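Local coordinates for protein glycerol-3-phosphate dehydrogenase [NAD(P)+] (Coxiella burnetii, PDB 3K96) that probably catalyses the NAD(P)H-dependent reduction of dihydroxyacetone phosphate to sn-glycerol 3-phosphate, the key precursor for phospholipid synthesis, at residues T42-V47 and E191-Q196. Residues are numbered along the deposited sequence; the frame is centred on the assembly and turned at random.
Sequences TALALV and ERLHGQ
Helix 39-49 meets the C-terminal end of helix 183-193 where Val47 and Leu193 come closest, their CA atoms 7.1 Å apart, and no hydrogen bond joins the two segments. Leu193 carries the second segment's share of the contact, chiefly through the methyl CD2, which reaches across to the first helix, with its backbone O as a second point. There CD2 lies 4.1 Å from CD2 of Leu44, the two leucines crossing at a slant. In both of them CG stands anti to the carbonyl carbon (chi1 -79° in Leu44, -74° in Leu193), which brings the branched ends nearer the opposite segment although neither CB heads straight across. Val47, one turn on from Leu44, does direct its CB at the other helix. With CG1 anti to its backbone N (chi1 165°), that methyl approaches Leu193 O at 4.2 Å and, more loosely, Leu193 CD2 at 4.5 Å. Helix 39-49 follows strand 32-35 and a GxGxxG-type turn (Gly36, Gly38, Gly41), consistent with the first beta-alpha unit of a Rossmann dinucleotide-binding fold; Trp40, a probable NADPH-binding residue, lies beside Leu44. Just past Leu193 the chain leaves helical geometry at His194 and runs into strand 198-203, whose Phe198 packs on Leu44 and Val200 on Leu193. From helix 165-169, Val168 touches Val47, while Gln53 NE2 hydrogen-bonds to Arg192 O near the end of helix 183-193.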
loop_
_atom_site.group_PDB
_atom_site.type_symbol
_atom_site.label_atom_id
_atom_site.label_comp_id
_atom_site.label_asym_id
_atom_site.label_seq_id
_atom_site.Cartn_x
_atom_site.Cartn_y
_atom_site.Cartn_z
ATOM N N THR A 42 -10.217 -23.684 2.761
ATOM C CA THR A 42 -9.479 -24.771 3.373
ATOM C C THR A 42 -8.518 -24.253 4.448
ATOM O O THR A 42 -8.354 -24.891 5.486
ATOM C CB THR A 42 -8.698 -25.578 2.325
ATOM O OG1 THR A 42 -9.590 -26.051 1.308
ATOM C CG2 THR A 42 -7.991 -26.768 2.972
ATOM N N ALA A 43 -7.880 -23.107 4.196
ATOM C CA ALA A 43 -6.962 -22.509 5.164
ATOM C C ALA A 43 -7.727 -22.125 6.445
ATOM O O ALA A 43 -7.256 -22.344 7.547
ATOM C CB ALA A 43 -6.256 -21.267 4.557
ATOM N N LEU A 44 -8.894 -21.530 6.284
ATOM C CA LEU A 44 -9.736 -21.180 7.442
ATOM C C LEU A 44 -10.127 -22.462 8.203
ATOM O O LEU A 44 -10.161 -22.487 9.445
ATOM C CB LEU A 44 -10.980 -20.423 6.984
ATOM C CG LEU A 44 -10.766 -18.946 6.657
ATOM C CD1 LEU A 44 -11.904 -18.407 5.792
ATOM C CD2 LEU A 44 -10.562 -18.145 7.947
ATOM N N ALA A 45 -10.411 -23.520 7.459
ATOM C CA ALA A 45 -10.787 -24.799 8.072
ATOM C C ALA A 45 -9.642 -25.345 8.902
ATOM O O ALA A 45 -9.866 -25.944 9.965
ATOM C CB ALA A 45 -11.236 -25.815 6.993
ATOM N N LEU A 46 -8.403 -25.129 8.433
ATOM C CA LEU A 46 -7.225 -25.577 9.164
ATOM C C LEU A 46 -7.008 -24.766 10.412
ATOM O O LEU A 46 -6.657 -25.308 11.449
ATOM C CB LEU A 46 -5.952 -25.500 8.305
ATOM C CG LEU A 46 -5.801 -26.530 7.206
ATOM C CD1 LEU A 46 -4.618 -26.198 6.311
ATOM C CD2 LEU A 46 -5.668 -27.919 7.857
ATOM N N VAL A 47 -7.154 -23.446 10.312
ATOM C CA VAL A 47 -6.977 -22.608 11.484
ATOM C C VAL A 47 -7.871 -23.105 12.625
ATOM O O VAL A 47 -7.420 -23.227 13.762
ATOM C CB VAL A 47 -7.303 -21.137 11.177
ATOM C CG1 VAL A 47 -7.465 -20.344 12.460
ATOM C CG2 VAL A 47 -6.198 -20.521 10.256
ATOM N N GLU A 191 -13.920 -15.458 19.025
ATOM C CA GLU A 191 -13.477 -16.462 19.970
ATOM C C GLU A 191 -12.968 -17.726 19.255
ATOM O O GLU A 191 -11.957 -18.288 19.648
ATOM C CB GLU A 191 -14.588 -16.812 20.944
ATOM C CG GLU A 191 -14.100 -17.763 22.030
ATOM C CD GLU A 191 -15.158 -18.073 23.070
ATOM O OE1 GLU A 191 -16.365 -18.049 22.727
ATOM O OE2 GLU A 191 -14.764 -18.354 24.227
ATOM N N ARG A 192 -13.664 -18.183 18.216
ATOM C CA ARG A 192 -13.202 -19.367 17.483
ATOM C C ARG A 192 -11.917 -19.177 16.669
ATOM O O ARG A 192 -11.081 -20.072 16.598
ATOM C CB ARG A 192 -14.251 -19.810 16.459
ATOM C CG ARG A 192 -15.409 -20.654 16.972
ATOM C CD ARG A 192 -16.189 -21.164 15.770
ATOM N NE ARG A 192 -17.335 -22.001 16.117
ATOM C CZ ARG A 192 -17.296 -23.316 16.284
ATOM N NH1 ARG A 192 -16.166 -23.979 16.175
ATOM N NH2 ARG A 192 -18.406 -23.973 16.568
ATOM N N LEU A 193 -11.799 -18.015 16.027
ATOM C CA LEU A 193 -10.720 -17.738 15.066
ATOM C C LEU A 193 -9.482 -17.036 15.591
ATOM O O LEU A 193 -8.363 -17.344 15.190
ATOM C CB LEU A 193 -11.292 -16.858 13.947
ATOM C CG LEU A 193 -12.217 -17.528 12.938
ATOM C CD1 LEU A 193 -13.131 -16.516 12.260
ATOM C CD2 LEU A 193 -11.402 -18.344 11.908
ATOM N N HIS A 194 -9.701 -16.063 16.455
ATOM C CA HIS A 194 -8.623 -15.271 16.970
ATOM C C HIS A 194 -7.594 -16.082 17.721
ATOM O O HIS A 194 -7.932 -16.958 18.528
ATOM C CB HIS A 194 -9.142 -14.164 17.865
ATOM C CG HIS A 194 -8.064 -13.255 18.335
ATOM N ND1 HIS A 194 -7.449 -12.349 17.500
ATOM C CD2 HIS A 194 -7.463 -13.134 19.540
ATOM C CE1 HIS A 194 -6.529 -11.689 18.180
ATOM N NE2 HIS A 194 -6.514 -12.151 19.420
ATOM N N GLY A 195 -6.336 -15.793 17.445
ATOM C CA GLY A 195 -5.261 -16.492 18.090
ATOM C C GLY A 195 -3.930 -15.894 17.756
ATOM O O GLY A 195 -3.825 -14.982 16.937
ATOM N N GLN A 196 -2.916 -16.386 18.440
ATOM C CA GLN A 196 -1.530 -15.954 18.280
ATOM C C GLN A 196 -1.074 -15.414 16.892
ATOM O O GLN A 196 -0.775 -14.230 16.789
ATOM C CB GLN A 196 -0.600 -17.069 18.797
ATOM C CG GLN A 196 -1.080 -18.512 18.515
ATOM C CD GLN A 196 -2.387 -18.892 19.241
ATOM O OE1 GLN A 196 -2.803 -18.239 20.200
ATOM N NE2 GLN A 196 -3.028 -19.955 18.775
#